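Local structure of NO-binding heme-dependent sensor protein (Shewanella oneidensis, 4U9B) at residues M19-W22 / N23-E27. The protein binds heme b and a zinc ion and is a nitric oxide-responsive gas sensor of the H-NOX family. Residues are numbered along the deposited sequence; the frame is centred on the assembly and turned at random.
Sequences MSVW and NELLE
L26 lies over one face of the W22 indole, one helical turn further along the same helix. Its CG stands 4.1 Å from the centroid of the five-membered ring, 25° off the ring normal, in a CH-pi contact displaced toward the rim. The methyls part from there: CD2 lies over the six-membered ring, 3.8 Å from W22 CZ2, while CD1 sits past the pyrrole rim, 3.5 Å from W22 NE1. W22 CG is anti to the backbone N (chi1 171°), which swings the indole forward along the helix, under the leucine. An alanine in place of W22 would probably take away the ring face on which L26 CG and CD2 rest, leaving a gap beneath the leucine. A second apolar pair, V21 and L25, runs side by side and points the same way, CG1 of V21 meeting CD1 of L25 at 4.0 Å. Polar and apolar groups mix at M19 and N23, where the amide ND2 of N23 sits 3.6 Å from M19 CG; the methionine chain, bent at chi2 and chi3, also brings SD close to this amide. N23 OD1 comes near W22 CD1, the amide plane turned 48° from the ring. Beneath these side chains runs the i to i+4 backbone ladder of an alpha-helix: N23 N bonds to M19 O (2.8 Å), and E24, L25 and L26 donate in turn to S20, V21 and W22. This is the first part of helix 19-29, on the periphery of the helical portion, with the side chain of W22 about 14 Å from the bound heme. M19 and W22 pack on E10 and V14 of helix 3-17, Y36 touches both W22 and L26, and L25 and L26 reach I50 of helix 44-58.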
loop_
_atom_site.group_PDB
_atom_site.type_symbol
_atom_site.label_atom_id
_atom_site.label_comp_id
_atom_site.label_asym_id
_atom_site.label_seq_id
_atom_site.Cartn_x
_atom_site.Cartn_y
_atom_site.Cartn_z
ATOM N N MET A 19 8.803 12.268 -16.472
ATOM C CA MET A 19 7.485 12.890 -16.461
ATOM C C MET A 19 6.680 12.568 -17.733
ATOM O O MET A 19 5.458 12.411 -17.659
ATOM C CB MET A 19 7.643 14.410 -16.257
ATOM C CG MET A 19 6.347 15.221 -16.186
ATOM S SD MET A 19 5.199 14.754 -14.891
ATOM C CE MET A 19 6.072 15.383 -13.479
ATOM N N SER A 20 7.347 12.466 -18.886
ATOM C CA SER A 20 6.654 12.187 -20.147
ATOM C C SER A 20 5.937 10.840 -20.084
ATOM O O SER A 20 4.811 10.694 -20.569
ATOM C CB SER A 20 7.634 12.221 -21.343
ATOM O OG SER A 20 8.600 11.184 -21.293
ATOM N N VAL A 21 6.594 9.857 -19.482
ATOM C CA VAL A 21 5.987 8.550 -19.263
ATOM C C VAL A 21 4.761 8.643 -18.355
ATOM O O VAL A 21 3.724 8.040 -18.636
ATOM C CB VAL A 21 7.011 7.574 -18.653
ATOM C CG1 VAL A 21 6.334 6.297 -18.170
ATOM C CG2 VAL A 21 8.093 7.262 -19.673
ATOM N N TRP A 22 4.880 9.394 -17.266
ATOM C CA TRP A 22 3.751 9.598 -16.370
ATOM C C TRP A 22 2.593 10.273 -17.100
ATOM O O TRP A 22 1.447 9.843 -16.983
ATOM C CB TRP A 22 4.164 10.425 -15.148
ATOM C CG TRP A 22 3.003 10.842 -14.305
ATOM C CD1 TRP A 22 2.463 12.092 -14.216
ATOM C CD2 TRP A 22 2.222 10.006 -13.439
ATOM N NE1 TRP A 22 1.399 12.088 -13.347
ATOM C CE2 TRP A 22 1.231 10.820 -12.859
ATOM C CE3 TRP A 22 2.267 8.649 -13.103
ATOM C CZ2 TRP A 22 0.295 10.323 -11.956
ATOM C CZ3 TRP A 22 1.335 8.160 -12.207
ATOM C CH2 TRP A 22 0.363 8.994 -11.643
ATOM N N ASN A 23 2.886 11.317 -17.867
ATOM C CA ASN A 23 1.835 12.011 -18.589
ATOM C C ASN A 23 1.229 11.122 -19.672
ATOM O O ASN A 23 0.022 11.180 -19.912
ATOM C CB ASN A 23 2.365 13.318 -19.185
ATOM C CG ASN A 23 2.488 14.420 -18.156
ATOM O OD1 ASN A 23 1.718 14.484 -17.197
ATOM N ND2 ASN A 23 3.454 15.307 -18.355
ATOM N N GLU A 24 2.045 10.281 -20.302
ATOM C CA GLU A 24 1.522 9.326 -21.277
ATOM C C GLU A 24 0.527 8.392 -20.602
ATOM O O GLU A 24 -0.560 8.145 -21.122
ATOM C CB GLU A 24 2.640 8.502 -21.924
ATOM C CG GLU A 24 2.124 7.528 -22.988
ATOM C CD GLU A 24 3.161 6.514 -23.427
ATOM O OE1 GLU A 24 4.307 6.568 -22.933
ATOM O OE2 GLU A 24 2.822 5.653 -24.268
ATOM N N LEU A 25 0.910 7.871 -19.438
ATOM C CA LEU A 25 0.048 6.981 -18.675
ATOM C C LEU A 25 -1.277 7.650 -18.316
ATOM O O LEU A 25 -2.325 7.009 -18.341
ATOM C CB LEU A 25 0.763 6.513 -17.405
ATOM C CG LEU A 25 1.929 5.545 -17.635
ATOM C CD1 LEU A 25 2.826 5.473 -16.411
ATOM C CD2 LEU A 25 1.409 4.161 -17.999
ATOM N N LEU A 26 -1.234 8.935 -17.983
ATOM C CA LEU A 26 -2.458 9.661 -17.658
ATOM C C LEU A 26 -3.322 9.885 -18.899
ATOM O O LEU A 26 -4.547 9.791 -18.824
ATOM C CB LEU A 26 -2.135 11.003 -16.990
ATOM C CG LEU A 26 -1.579 10.958 -15.562
ATOM C CD1 LEU A 26 -1.718 12.325 -14.897
ATOM C CD2 LEU A 26 -2.255 9.895 -14.712
ATOM N N GLU A 27 -2.691 10.169 -20.036
ATOM C CA GLU A 27 -3.426 10.315 -21.293
ATOM C C GLU A 27 -4.165 9.028 -21.633
ATOM O O GLU A 27 -5.321 9.054 -22.053
ATOM C CB GLU A 27 -2.485 10.680 -22.443
ATOM C CG GLU A 27 -1.951 12.102 -22.408
ATOM C CD GLU A 27 -0.996 12.392 -23.552
ATOM O OE1 GLU A 27 -1.062 11.686 -24.581
ATOM O OE2 GLU A 27 -0.174 13.323 -23.422
#